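Side-chain contacts in tail fiber protein (Acinetobacter phage AM24, PDB 5W5P), which forms the trimeric tailspike of the phage and probably binds, and perhaps cleaves, the capsular polysaccharide of its Acinetobacter baumannii host: residues T104-C109 with V129-G134; Q124-V129 with T183-I188; V151-N156 with M162-C167; K40-L45 with W98-N103; S240-A245 with V260-N265. All coordinates share one frame; numbering follows the deposited sequence.

Contact 1: T104-C109 with V129-G134; sequences THADPC and VDVSYG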
# COMPACT_ATOMS: atom_id res chain seq x y z
N THR A 104 -1.97 -33.18 -14.62
CA THR A 104 -2.21 -32.10 -13.69
C THR A 104 -1.43 -32.31 -12.40
O THR A 104 -0.31 -32.84 -12.42
CB THR A 104 -3.70 -32.00 -13.35
OG1 THR A 104 -4.07 -33.11 -12.53
CG2 THR A 104 -4.54 -32.01 -14.62
N HIS A 105 -2.02 -31.90 -11.29
CA HIS A 105 -1.44 -32.02 -9.97
C HIS A 105 -1.71 -33.40 -9.38
O HIS A 105 -2.78 -33.99 -9.59
CB HIS A 105 -2.02 -30.93 -9.08
CG HIS A 105 -3.50 -30.76 -9.25
ND1 HIS A 105 -4.36 -31.83 -9.39
CD2 HIS A 105 -4.28 -29.65 -9.29
CE1 HIS A 105 -5.60 -31.39 -9.52
NE2 HIS A 105 -5.58 -30.07 -9.46
N ALA A 106 -0.75 -33.89 -8.60
CA ALA A 106 -0.89 -35.18 -7.94
C ALA A 106 -1.88 -35.12 -6.78
O ALA A 106 -1.93 -34.14 -6.03
CB ALA A 106 0.47 -35.68 -7.45
N ASP A 107 -2.67 -36.20 -6.64
CA ASP A 107 -3.67 -36.36 -5.59
C ASP A 107 -3.12 -37.35 -4.56
O ASP A 107 -2.76 -38.48 -4.95
CB ASP A 107 -4.98 -36.86 -6.20
CG ASP A 107 -6.09 -37.10 -5.19
OD1 ASP A 107 -5.90 -36.95 -3.97
OD2 ASP A 107 -7.21 -37.42 -5.61
N PRO A 108 -2.94 -36.98 -3.29
CA PRO A 108 -2.48 -37.99 -2.32
C PRO A 108 -3.39 -39.20 -2.23
O PRO A 108 -2.94 -40.26 -1.77
CB PRO A 108 -2.42 -37.24 -0.98
CG PRO A 108 -2.28 -35.83 -1.37
CD PRO A 108 -3.05 -35.66 -2.66
N CYS A 109 -4.65 -39.07 -2.66
CA CYS A 109 -5.56 -40.20 -2.60
C CYS A 109 -5.16 -41.31 -3.56
O CYS A 109 -5.53 -42.47 -3.33
CB CYS A 109 -6.99 -39.76 -2.91
SG CYS A 109 -7.85 -39.00 -1.51
N VAL A 129 4.15 -35.69 -3.48
CA VAL A 129 5.16 -34.65 -3.67
C VAL A 129 6.26 -35.15 -4.60
O VAL A 129 6.70 -34.45 -5.51
CB VAL A 129 5.74 -34.20 -2.31
CG1 VAL A 129 6.99 -33.35 -2.51
CG2 VAL A 129 4.71 -33.44 -1.50
N ASP A 130 6.72 -36.39 -4.38
CA ASP A 130 7.89 -36.89 -5.10
C ASP A 130 7.63 -37.04 -6.59
O ASP A 130 8.51 -36.77 -7.41
CB ASP A 130 8.34 -38.21 -4.48
CG ASP A 130 8.66 -38.08 -3.00
OD1 ASP A 130 9.08 -36.98 -2.58
OD2 ASP A 130 8.48 -39.07 -2.26
N VAL A 131 6.42 -37.47 -6.98
CA VAL A 131 6.13 -37.68 -8.40
C VAL A 131 5.63 -36.42 -9.10
O VAL A 131 5.53 -36.41 -10.34
CB VAL A 131 5.10 -38.81 -8.60
CG1 VAL A 131 5.59 -40.09 -7.93
CG2 VAL A 131 3.74 -38.41 -8.05
N SER A 132 5.33 -35.35 -8.37
CA SER A 132 4.77 -34.14 -8.96
C SER A 132 5.74 -32.97 -8.96
O SER A 132 5.36 -31.87 -9.36
CB SER A 132 3.49 -33.76 -8.23
OG SER A 132 3.77 -33.38 -6.89
N TYR A 133 6.98 -33.17 -8.51
CA TYR A 133 7.95 -32.09 -8.32
C TYR A 133 7.40 -31.03 -7.37
O TYR A 133 7.59 -29.83 -7.57
CB TYR A 133 8.37 -31.48 -9.66
CG TYR A 133 8.99 -32.47 -10.62
CD1 TYR A 133 8.21 -33.13 -11.56
CD2 TYR A 133 10.35 -32.74 -10.59
CE1 TYR A 133 8.76 -34.04 -12.44
CE2 TYR A 133 10.92 -33.65 -11.47
CZ TYR A 133 10.12 -34.30 -12.39
OH TYR A 133 10.66 -35.22 -13.27
N GLY A 134 6.70 -31.48 -6.34
CA GLY A 134 6.16 -30.57 -5.35
C GLY A 134 4.91 -29.83 -5.77
O GLY A 134 4.81 -28.62 -5.57
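A106 and S132 bring the two backbones together, their CA atoms 5.8 Å apart. A106 sits in an extended part of the loop 104-109, while S132 lies in the last part of helix 122-132. Y133 is the first residue to leave helical phi/psi, with positive phi. G134 N reaches V129 O at 3.1 Å, and that same carbonyl takes a second bond from S132 N. No hydrogen bond joins the two segments to each other. The backbone of A106 pairs instead with R135 and W137, so the loop runs alongside strand 135-140 and passes the helix on its way. That strand opens the parallel beta-helix, and helix 122-132 lies just before it, consistent with the N-terminal capping helix found in many beta-helix proteins. The methyl of A106 points at the helix and meets the methylene of S132, CB to CB at 3.7 Å. V131 adds one branch at the side, its CG2 4.3 Å from A106 CB. In S132, OG sits between the backbone N and the carbonyl carbon (chi1 66°), where A128 O and R135 N hold it. The serine therefore gives its polar end to its own chain neighbourhood and offers carbon to A106. Further along the loop, D107 makes an Asx turn: C109 N donates to D107 OD1 at 2.8 Å, coming from above the carboxylate plane, while OD2 forms a salt bridge with R143. The H105 ring is stacked with W137 and packs on D169 of the second subunit.

Contact 2: Q124-V129 with T183-I188; sequences QVQKAV and TSKRSI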
# COMPACT_ATOMS: atom_id res chain seq x y z
N GLN A 124 1.69 -40.72 2.40
CA GLN A 124 1.04 -40.69 1.10
C GLN A 124 1.14 -39.31 0.46
O GLN A 124 1.32 -39.20 -0.76
CB GLN A 124 -0.42 -41.12 1.23
CG GLN A 124 -0.61 -42.59 1.60
CD GLN A 124 -0.53 -42.84 3.10
OE1 GLN A 124 -1.19 -42.18 3.89
NE2 GLN A 124 0.29 -43.81 3.49
N VAL A 125 1.02 -38.25 1.27
CA VAL A 125 1.26 -36.90 0.76
C VAL A 125 2.69 -36.78 0.26
O VAL A 125 2.95 -36.16 -0.78
CB VAL A 125 0.95 -35.85 1.85
CG1 VAL A 125 1.40 -34.46 1.41
CG2 VAL A 125 -0.53 -35.85 2.19
N GLN A 126 3.64 -37.38 0.98
CA GLN A 126 5.03 -37.35 0.53
C GLN A 126 5.20 -38.03 -0.82
O GLN A 126 5.96 -37.57 -1.67
CB GLN A 126 5.93 -38.02 1.58
CG GLN A 126 7.42 -37.94 1.26
CD GLN A 126 7.96 -36.53 1.39
OE1 GLN A 126 8.18 -36.03 2.50
NE2 GLN A 126 8.18 -35.86 0.25
N LYS A 127 4.47 -39.13 -1.05
CA LYS A 127 4.56 -39.83 -2.33
C LYS A 127 4.04 -38.95 -3.46
O LYS A 127 4.61 -38.93 -4.56
CB LYS A 127 3.77 -41.14 -2.27
CG LYS A 127 4.49 -42.26 -1.53
CD LYS A 127 3.65 -43.53 -1.53
CE LYS A 127 4.48 -44.76 -1.15
NZ LYS A 127 3.75 -46.03 -1.46
N ALA A 128 2.95 -38.21 -3.22
CA ALA A 128 2.45 -37.29 -4.24
C ALA A 128 3.42 -36.15 -4.50
O ALA A 128 3.52 -35.68 -5.64
CB ALA A 128 1.08 -36.75 -3.82
N VAL A 129 4.15 -35.69 -3.48
CA VAL A 129 5.16 -34.65 -3.67
C VAL A 129 6.26 -35.15 -4.60
O VAL A 129 6.70 -34.45 -5.51
CB VAL A 129 5.74 -34.20 -2.31
CG1 VAL A 129 6.99 -33.35 -2.51
CG2 VAL A 129 4.71 -33.44 -1.50
N THR A 183 7.97 -28.85 5.10
CA THR A 183 9.33 -28.36 5.29
C THR A 183 10.13 -28.72 4.05
O THR A 183 9.57 -29.17 3.05
CB THR A 183 9.92 -28.94 6.58
OG1 THR A 183 11.22 -28.37 6.82
CG2 THR A 183 10.06 -30.46 6.47
N SER A 184 11.44 -28.53 4.12
CA SER A 184 12.31 -28.94 3.03
C SER A 184 12.66 -30.41 3.19
O SER A 184 12.92 -30.89 4.30
CB SER A 184 13.57 -28.09 2.99
OG SER A 184 14.41 -28.39 4.09
N LYS A 185 12.67 -31.14 2.07
CA LYS A 185 13.01 -32.56 2.13
C LYS A 185 14.44 -32.77 2.60
O LYS A 185 14.72 -33.72 3.34
CB LYS A 185 12.80 -33.21 0.76
CG LYS A 185 13.05 -34.72 0.75
CD LYS A 185 12.89 -35.31 -0.65
CE LYS A 185 11.66 -36.20 -0.74
NZ LYS A 185 12.00 -37.65 -0.71
N ARG A 186 15.37 -31.89 2.21
CA ARG A 186 16.77 -32.12 2.54
C ARG A 186 17.09 -31.83 3.99
O ARG A 186 18.21 -32.14 4.43
CB ARG A 186 17.68 -31.30 1.63
CG ARG A 186 17.53 -29.79 1.74
CD ARG A 186 18.60 -29.11 0.91
NE ARG A 186 18.41 -27.67 0.83
CZ ARG A 186 19.29 -26.83 0.29
NH1 ARG A 186 20.42 -27.29 -0.22
NH2 ARG A 186 19.04 -25.53 0.26
N SER A 187 16.16 -31.26 4.75
CA SER A 187 16.32 -31.11 6.19
C SER A 187 15.81 -32.31 6.98
O SER A 187 16.10 -32.40 8.18
CB SER A 187 15.59 -29.85 6.67
OG SER A 187 14.19 -30.07 6.75
N ILE A 188 15.07 -33.22 6.35
CA ILE A 188 14.56 -34.39 7.06
C ILE A 188 15.72 -35.31 7.43
O ILE A 188 16.51 -35.71 6.56
CB ILE A 188 13.51 -35.11 6.22
CG1 ILE A 188 12.29 -34.21 6.00
CG2 ILE A 188 13.10 -36.42 6.89
CD1 ILE A 188 11.29 -34.74 5.00
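Q126 of helix 122-132 points across to K185 and I188, and the two meet its amide differently. The K185 chain crosses that of Q126 at a slant, and its last methylene does the touching, with CE 3.6 Å from Q126 NE2. I188 comes from the opposite direction and brings the end of its longer branch to the oxygen, CD1 lying 4.2 Å from Q126 OE1. Q126 starts out anti to the backbone N and then bends at chi2 (70°), which brings the amide up to K185 and I188. K185 runs straight at first and bends at its last two torsions, so that its end folds round toward the helix. In the turn that carries K185, S184 O accepts from both S187 OG (2.9 Å) and S187 N on the same face of its plane. This turn follows strand 182-184, the parallel neighbour of strand 151-153, and the contact ties it to the helix at the N-terminal end of the beta-helix. Across the segments the touch is carbon against amide atoms, a methylene on nitrogen and a methyl on oxygen, without a hydrogen bond. Q126 NE2 donates instead to G152 O and D130 OD1. K185 NZ reaches the same D130 oxygen, a long, weak ion pair on an exposed lysine, which probably adds little.

Contact 3: V151-N156 with M162-C167; sequences VGLPTN and MLMEIC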
# COMPACT_ATOMS: atom_id res chain seq x y z
N VAL A 151 6.23 -33.28 5.91
CA VAL A 151 6.43 -33.66 4.52
C VAL A 151 7.44 -32.70 3.93
O VAL A 151 7.31 -31.48 4.07
CB VAL A 151 5.11 -33.65 3.74
CG1 VAL A 151 5.38 -33.65 2.24
CG2 VAL A 151 4.25 -34.83 4.14
N GLY A 152 8.47 -33.24 3.28
CA GLY A 152 9.55 -32.43 2.75
C GLY A 152 9.37 -32.20 1.26
O GLY A 152 9.14 -33.13 0.49
N LEU A 153 9.49 -30.90 0.85
CA LEU A 153 9.46 -30.43 -0.52
C LEU A 153 10.85 -30.53 -1.15
O LEU A 153 11.86 -30.36 -0.47
CB LEU A 153 8.97 -28.99 -0.58
CG LEU A 153 7.49 -28.77 -0.29
CD1 LEU A 153 7.17 -27.30 -0.28
CD2 LEU A 153 6.64 -29.49 -1.32
N PRO A 154 10.91 -30.82 -2.46
CA PRO A 154 12.21 -30.99 -3.12
C PRO A 154 13.05 -29.72 -3.08
O PRO A 154 12.54 -28.60 -2.92
CB PRO A 154 11.83 -31.35 -4.56
CG PRO A 154 10.44 -30.83 -4.73
CD PRO A 154 9.79 -31.00 -3.39
N THR A 155 14.36 -29.90 -3.24
CA THR A 155 15.30 -28.80 -3.08
C THR A 155 15.29 -27.88 -4.30
O THR A 155 15.51 -28.33 -5.43
CB THR A 155 16.70 -29.35 -2.82
OG1 THR A 155 16.68 -30.15 -1.64
CG2 THR A 155 17.69 -28.20 -2.62
N ASN A 156 15.05 -26.60 -4.06
CA ASN A 156 15.04 -25.59 -5.11
C ASN A 156 15.57 -24.31 -4.50
O ASN A 156 14.95 -23.76 -3.58
CB ASN A 156 13.63 -25.40 -5.67
CG ASN A 156 13.58 -24.46 -6.86
OD1 ASN A 156 14.06 -24.79 -7.94
ND2 ASN A 156 12.95 -23.32 -6.67
N MSE A 162 12.26 -24.36 -10.30
CA MSE A 162 10.99 -24.98 -9.95
C MSE A 162 9.97 -23.98 -9.41
O MSE A 162 10.33 -22.90 -8.94
CB MSE A 162 11.19 -26.10 -8.93
CG MSE A 162 12.20 -27.17 -9.33
SE MSE A 162 12.55 -28.48 -7.91
CE MSE A 162 10.98 -29.62 -8.17
N LEU A 163 8.70 -24.35 -9.49
CA LEU A 163 7.62 -23.61 -8.85
C LEU A 163 6.71 -24.64 -8.19
O LEU A 163 6.05 -25.42 -8.87
CB LEU A 163 6.85 -22.75 -9.85
CG LEU A 163 5.64 -22.01 -9.29
CD1 LEU A 163 6.14 -20.82 -8.51
CD2 LEU A 163 4.72 -21.53 -10.41
N MSE A 164 6.66 -24.62 -6.87
CA MSE A 164 5.91 -25.64 -6.15
C MSE A 164 4.61 -25.10 -5.58
O MSE A 164 4.50 -23.90 -5.29
CB MSE A 164 6.79 -26.22 -5.04
CG MSE A 164 8.17 -26.65 -5.56
SE MSE A 164 9.44 -27.27 -4.20
CE MSE A 164 9.70 -25.62 -3.19
N GLU A 165 3.61 -25.97 -5.44
CA GLU A 165 2.31 -25.54 -4.95
C GLU A 165 1.69 -26.62 -4.07
O GLU A 165 1.83 -27.81 -4.35
CB GLU A 165 1.36 -25.21 -6.12
CG GLU A 165 0.07 -24.50 -5.69
CD GLU A 165 -0.55 -23.66 -6.80
OE1 GLU A 165 -0.26 -23.93 -7.98
OE2 GLU A 165 -1.32 -22.72 -6.48
N ILE A 166 1.01 -26.19 -3.02
CA ILE A 166 0.22 -27.05 -2.16
C ILE A 166 -1.17 -26.42 -2.11
O ILE A 166 -1.36 -25.38 -1.47
CB ILE A 166 0.81 -27.20 -0.75
CG1 ILE A 166 2.16 -27.92 -0.81
CG2 ILE A 166 -0.15 -27.94 0.17
CD1 ILE A 166 3.04 -27.59 0.35
N CYS A 167 -2.13 -27.03 -2.79
CA CYS A 167 -3.42 -26.39 -3.02
C CYS A 167 -4.51 -27.45 -2.93
O CYS A 167 -4.27 -28.61 -2.60
CB CYS A 167 -3.41 -25.68 -4.38
SG CYS A 167 -3.41 -26.84 -5.79
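N156 and M162 meet because the asparagine CG stands anti to its backbone N (chi1 -174°), which carries the amide over to the start of the other segment. M162, a selenomethionine like M164, leaves its backbone stretched out and then bends at chi3 (81°), swinging CE onto the ring of P154. M162 N donates to N156 OD1 at 3.0 Å, with a bent N-H...O angle of 140° and the donor above the carbonyl plane. The other end of the amide, ND2, is held by A200 O on strand 199-204, the parallel neighbour of 164-169. P154 CG touches both selenomethionines, M162 CE and M164 SE, each at 3.7 Å. The M164 selenium also lies 3.6 Å from P154 O and 4.0 Å from L153 CB. Beyond it, L153 and I166 meet methyl to methyl, with CD1 to CD1 at 4.2 Å. The two segments run nearly opposite ways but belong to different sheets, strand 151-153 pairing with 182-184. The arrangement is consistent with the first coils of a parallel beta-helix, where strand 164-169 pairs in parallel with 135-140 and 199-204 and apolar side chains fill the space toward 151-153.

Contact 4: K40-L45 with W98-N103; sequences KTFDDL and WKRKWN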
# COMPACT_ATOMS: atom_id res chain seq x y z
N LYS A 40 -12.50 -52.84 -10.69
CA LYS A 40 -13.01 -51.96 -9.65
C LYS A 40 -11.90 -51.44 -8.74
O LYS A 40 -11.88 -50.25 -8.41
CB LYS A 40 -14.07 -52.69 -8.82
CG LYS A 40 -14.45 -51.98 -7.54
CD LYS A 40 -15.48 -52.75 -6.75
CE LYS A 40 -16.21 -51.84 -5.77
NZ LYS A 40 -16.38 -52.50 -4.44
N THR A 41 -10.97 -52.30 -8.33
CA THR A 41 -9.95 -51.97 -7.35
C THR A 41 -8.55 -52.11 -7.96
O THR A 41 -8.38 -52.61 -9.08
CB THR A 41 -10.06 -52.86 -6.11
OG1 THR A 41 -9.71 -54.21 -6.45
CG2 THR A 41 -11.48 -52.84 -5.56
N PHE A 42 -7.55 -51.66 -7.20
CA PHE A 42 -6.16 -51.81 -7.63
C PHE A 42 -5.77 -53.27 -7.78
O PHE A 42 -4.98 -53.62 -8.66
CB PHE A 42 -5.22 -51.12 -6.63
CG PHE A 42 -5.00 -49.65 -6.88
CD1 PHE A 42 -5.91 -48.91 -7.61
CD2 PHE A 42 -3.87 -49.02 -6.38
CE1 PHE A 42 -5.70 -47.55 -7.83
CE2 PHE A 42 -3.65 -47.67 -6.60
CZ PHE A 42 -4.56 -46.94 -7.32
N ASP A 43 -6.31 -54.14 -6.92
CA ASP A 43 -6.00 -55.56 -7.02
C ASP A 43 -6.54 -56.16 -8.32
O ASP A 43 -5.90 -57.05 -8.90
CB ASP A 43 -6.58 -56.31 -5.82
CG ASP A 43 -6.05 -57.74 -5.71
OD1 ASP A 43 -4.83 -57.91 -5.56
OD2 ASP A 43 -6.87 -58.68 -5.79
N ASP A 44 -7.69 -55.68 -8.80
CA ASP A 44 -8.21 -56.16 -10.07
C ASP A 44 -7.29 -55.79 -11.23
O ASP A 44 -7.16 -56.57 -12.18
CB ASP A 44 -9.61 -55.59 -10.32
CG ASP A 44 -10.61 -56.09 -9.31
OD1 ASP A 44 -10.39 -57.17 -8.73
OD2 ASP A 44 -11.63 -55.40 -9.10
N LEU A 45 -6.65 -54.62 -11.18
CA LEU A 45 -5.72 -54.25 -12.25
C LEU A 45 -4.47 -55.11 -12.20
O LEU A 45 -4.03 -55.63 -13.24
CB LEU A 45 -5.37 -52.77 -12.15
CG LEU A 45 -4.38 -52.26 -13.20
CD1 LEU A 45 -5.03 -52.21 -14.58
CD2 LEU A 45 -3.85 -50.90 -12.81
N TRP A 98 1.59 -50.79 -15.35
CA TRP A 98 0.47 -49.87 -15.56
C TRP A 98 0.83 -48.50 -15.00
O TRP A 98 1.27 -48.38 -13.85
CB TRP A 98 -0.79 -50.41 -14.88
CG TRP A 98 -1.31 -51.70 -15.47
CD1 TRP A 98 -1.07 -52.97 -15.02
CD2 TRP A 98 -2.17 -51.84 -16.61
NE1 TRP A 98 -1.71 -53.88 -15.81
CE2 TRP A 98 -2.39 -53.22 -16.80
CE3 TRP A 98 -2.76 -50.94 -17.50
CZ2 TRP A 98 -3.19 -53.71 -17.83
CZ3 TRP A 98 -3.55 -51.43 -18.52
CH2 TRP A 98 -3.76 -52.80 -18.68
N LYS A 99 0.66 -47.46 -15.81
CA LYS A 99 0.98 -46.10 -15.41
C LYS A 99 -0.26 -45.22 -15.53
O LYS A 99 -0.96 -45.25 -16.54
CB LYS A 99 2.12 -45.52 -16.26
CG LYS A 99 3.30 -46.45 -16.33
CD LYS A 99 4.49 -45.90 -17.07
CE LYS A 99 5.77 -46.56 -16.57
NZ LYS A 99 6.86 -46.44 -17.57
N ARG A 100 -0.52 -44.46 -14.48
CA ARG A 100 -1.68 -43.58 -14.45
C ARG A 100 -1.52 -42.46 -15.46
O ARG A 100 -0.44 -41.88 -15.62
CB ARG A 100 -1.87 -43.00 -13.04
CG ARG A 100 -3.02 -42.03 -12.89
CD ARG A 100 -3.00 -41.35 -11.52
NE ARG A 100 -3.07 -42.31 -10.42
CZ ARG A 100 -4.21 -42.75 -9.90
NH1 ARG A 100 -5.37 -42.33 -10.38
NH2 ARG A 100 -4.19 -43.62 -8.89
N LYS A 101 -2.61 -42.16 -16.17
CA LYS A 101 -2.66 -41.03 -17.09
C LYS A 101 -3.02 -39.79 -16.28
O LYS A 101 -4.13 -39.69 -15.75
CB LYS A 101 -3.67 -41.27 -18.20
CG LYS A 101 -3.45 -42.55 -19.00
CD LYS A 101 -2.86 -42.25 -20.37
CE LYS A 101 -3.41 -43.20 -21.43
NZ LYS A 101 -2.92 -42.83 -22.78
N TRP A 102 -2.09 -38.85 -16.17
CA TRP A 102 -2.34 -37.60 -15.46
C TRP A 102 -1.37 -36.54 -15.97
O TRP A 102 -0.17 -36.81 -16.12
CB TRP A 102 -2.20 -37.79 -13.94
CG TRP A 102 -0.82 -38.15 -13.47
CD1 TRP A 102 -0.20 -39.36 -13.59
CD2 TRP A 102 0.11 -37.30 -12.79
NE1 TRP A 102 1.05 -39.32 -13.03
CE2 TRP A 102 1.27 -38.06 -12.53
CE3 TRP A 102 0.08 -35.97 -12.36
CZ2 TRP A 102 2.38 -37.54 -11.88
CZ3 TRP A 102 1.18 -35.45 -11.71
CH2 TRP A 102 2.32 -36.24 -11.48
N ASN A 103 -1.89 -35.34 -16.23
CA ASN A 103 -1.08 -34.21 -16.65
C ASN A 103 -1.29 -33.00 -15.75
O ASN A 103 -0.85 -31.89 -16.09
CB ASN A 103 -1.37 -33.84 -18.10
CG ASN A 103 -2.85 -33.63 -18.37
OD1 ASN A 103 -3.62 -33.32 -17.47
ND2 ASN A 103 -3.24 -33.79 -19.63
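L45 lays its forked end on one face of the W98 indole. Its CG is anti to the backbone N (chi1 179°), which puts the fork over the tryptophan. W98 in turn has CG anti to the carbonyl carbon (chi1 -65°), turning a face of the indole to L45. CD1 of L45 makes a CH-pi contact with the five-membered ring, 3.6 Å from the centroid and close to the ring normal; the nearest ring atom is W98 CD2, at 3.5 Å from CD1. The other methyl, CD2, lies against the root of the side chain, 3.7 Å from W98 CB, so the leucine follows the tryptophan from its root to its ring. W98 sits on strand 97-100, in the middle of the small antiparallel sheet of the N-terminal region, and helix 42-46 packs over that sheet with V57, V59 and L90 around L45. Before the helix, T41 is the N-cap and forms a capping box with D44: D44 N donates weakly to T41 OG1, and T41 N returns a bond to D44 OD2 at 3.3 Å. The same carboxylate oxygen takes K40 N on its anti lone pair. F42 approaches R100 at about a right angle, and R100 NH2 lies near the plane of the phenyl ring at its edge, 3.7 Å from F42 CZ, with the guanidinium turned 45° to the ring. R100 bends at its third torsion to get there, and the guanidinium is fixed by the carbonyls of G87, G69 and G70 and by a cation-pi contact with W110.

Contact 5: S240-A245 with V260-N265; sequences SALVRA and VTIEEN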
# COMPACT_ATOMS: atom_id res chain seq x y z
N SER A 240 -1.97 -23.46 15.61
CA SER A 240 -1.09 -22.85 16.61
C SER A 240 -0.18 -21.80 15.98
O SER A 240 0.13 -20.78 16.60
CB SER A 240 -0.27 -23.93 17.30
OG SER A 240 -1.08 -25.03 17.68
N ALA A 241 0.27 -22.05 14.75
CA ALA A 241 1.10 -21.10 14.02
C ALA A 241 1.06 -21.45 12.55
O ALA A 241 1.24 -22.61 12.18
CB ALA A 241 2.55 -21.13 14.53
N LEU A 242 0.81 -20.45 11.70
CA LEU A 242 0.92 -20.67 10.27
C LEU A 242 2.37 -20.92 9.88
O LEU A 242 2.67 -21.85 9.12
CB LEU A 242 0.36 -19.47 9.50
CG LEU A 242 -1.13 -19.47 9.16
CD1 LEU A 242 -2.00 -19.37 10.41
CD2 LEU A 242 -1.46 -18.35 8.18
N VAL A 243 3.29 -20.11 10.40
CA VAL A 243 4.72 -20.25 10.16
C VAL A 243 5.44 -20.23 11.51
O VAL A 243 5.15 -19.39 12.36
CB VAL A 243 5.27 -19.13 9.26
CG1 VAL A 243 6.73 -19.41 8.91
CG2 VAL A 243 4.43 -18.99 8.01
N ARG A 244 6.36 -21.17 11.69
CA ARG A 244 7.19 -21.22 12.89
C ARG A 244 8.62 -21.48 12.46
O ARG A 244 8.87 -22.19 11.48
CB ARG A 244 6.70 -22.30 13.86
CG ARG A 244 7.59 -22.49 15.08
CD ARG A 244 6.94 -23.37 16.13
NE ARG A 244 5.75 -22.73 16.71
CZ ARG A 244 4.83 -23.36 17.43
NH1 ARG A 244 4.95 -24.66 17.70
NH2 ARG A 244 3.79 -22.70 17.90
N ALA A 245 9.57 -20.88 13.18
CA ALA A 245 10.99 -21.10 12.92
C ALA A 245 11.74 -20.91 14.22
O ALA A 245 11.73 -19.81 14.78
CB ALA A 245 11.50 -20.14 11.84
N VAL A 260 8.43 -14.35 3.46
CA VAL A 260 7.14 -15.00 3.65
C VAL A 260 6.06 -13.95 3.47
O VAL A 260 6.09 -12.90 4.13
CB VAL A 260 7.03 -15.67 5.03
CG1 VAL A 260 5.61 -16.18 5.28
CG2 VAL A 260 8.04 -16.81 5.16
N THR A 261 5.12 -14.21 2.56
CA THR A 261 4.00 -13.33 2.28
C THR A 261 2.71 -14.06 2.63
O THR A 261 2.39 -15.09 2.02
CB THR A 261 3.98 -12.89 0.82
OG1 THR A 261 5.15 -12.10 0.53
CG2 THR A 261 2.73 -12.06 0.51
N ILE A 262 1.98 -13.54 3.61
CA ILE A 262 0.73 -14.12 4.08
C ILE A 262 -0.37 -13.13 3.75
O ILE A 262 -0.51 -12.09 4.41
CB ILE A 262 0.78 -14.43 5.58
CG1 ILE A 262 1.94 -15.37 5.89
CG2 ILE A 262 -0.54 -15.01 6.06
CD1 ILE A 262 2.09 -15.72 7.35
N GLU A 263 -1.17 -13.44 2.72
CA GLU A 263 -2.07 -12.47 2.12
C GLU A 263 -3.37 -13.15 1.69
O GLU A 263 -3.34 -14.25 1.14
CB GLU A 263 -1.41 -11.78 0.92
CG GLU A 263 -2.13 -10.53 0.43
CD GLU A 263 -1.39 -9.83 -0.70
OE1 GLU A 263 -1.76 -8.68 -1.03
OE2 GLU A 263 -0.45 -10.43 -1.26
N GLU A 264 -4.50 -12.47 1.94
CA GLU A 264 -5.82 -12.89 1.45
C GLU A 264 -6.22 -14.27 1.97
O GLU A 264 -6.69 -15.13 1.22
CB GLU A 264 -5.87 -12.83 -0.08
CG GLU A 264 -6.21 -11.45 -0.63
CD GLU A 264 -5.26 -10.99 -1.73
OE1 GLU A 264 -4.86 -11.84 -2.57
OE2 GLU A 264 -4.90 -9.79 -1.75
N ASN A 265 -6.07 -14.47 3.27
CA ASN A 265 -6.46 -15.71 3.94
C ASN A 265 -7.62 -15.44 4.90
O ASN A 265 -7.98 -14.29 5.17
CB ASN A 265 -5.29 -16.34 4.71
CG ASN A 265 -4.18 -16.80 3.80
OD1 ASN A 265 -4.35 -17.74 3.02
ND2 ASN A 265 -3.03 -16.14 3.90
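None of the four side chains that meet, L242 and V243 with V260 and I262, carries a flat group; branched aliphatic chains touch here by their methyls, with no face or edge to choose. V243 CG2 is the shared point. With CG1 anti to the backbone N (chi1 -173°), CG2 falls anti to the carbonyl carbon and reaches V260 CG1 at 4.1 Å and I262 CD1 at 4.1 Å. V243 runs alongside V260 and I262 with the side chains pointing opposite ways. I262 uses both of its branches: CD1, at the end of the longer one, goes to V243, while CG2 meets L242 CD2, again at 4.1 Å. The chain turns a corner at L242 and V243, and both neighbours look inward from the bend. Strand 241-244 runs beside 219-222 and 272-276, whereas strand 260-263 belongs to another face, flanked by 229-232 and 279-285. The contact therefore spans the interior of the parallel beta-helix between two of its faces. E264, in the same segment as I262, makes a salt bridge with K232 of the third subunit. With no polar atom engaged between the segments, what holds them here is dispersion and the burial of hydrocarbon, which sets no strict direction.

Contacts 1, 2 and 3 crowd round helix 122-132 and the start of the beta-helix, while contact 4 lies toward the N-terminus and contact 5 farther along the beta-helix. Contacts 1 and 2 share V129 and helix 122-132, yet contact 1 is a small, buried carbon-on-carbon touch and contact 2 a carbon-on-amide one at the surface. Contacts 2 and 3 are joined by the parallel pairing of strands 151-153 and 182-184. W102, from the 98-103 segment of contact 4, packs on V131 of contact 1. Buried contact 5 is wholly aliphatic; contact 3, partly buried, adds one bond from a backbone N-H to a buried asparagine; contact 4, also buried, brings in aromatic rings and a guanidinium.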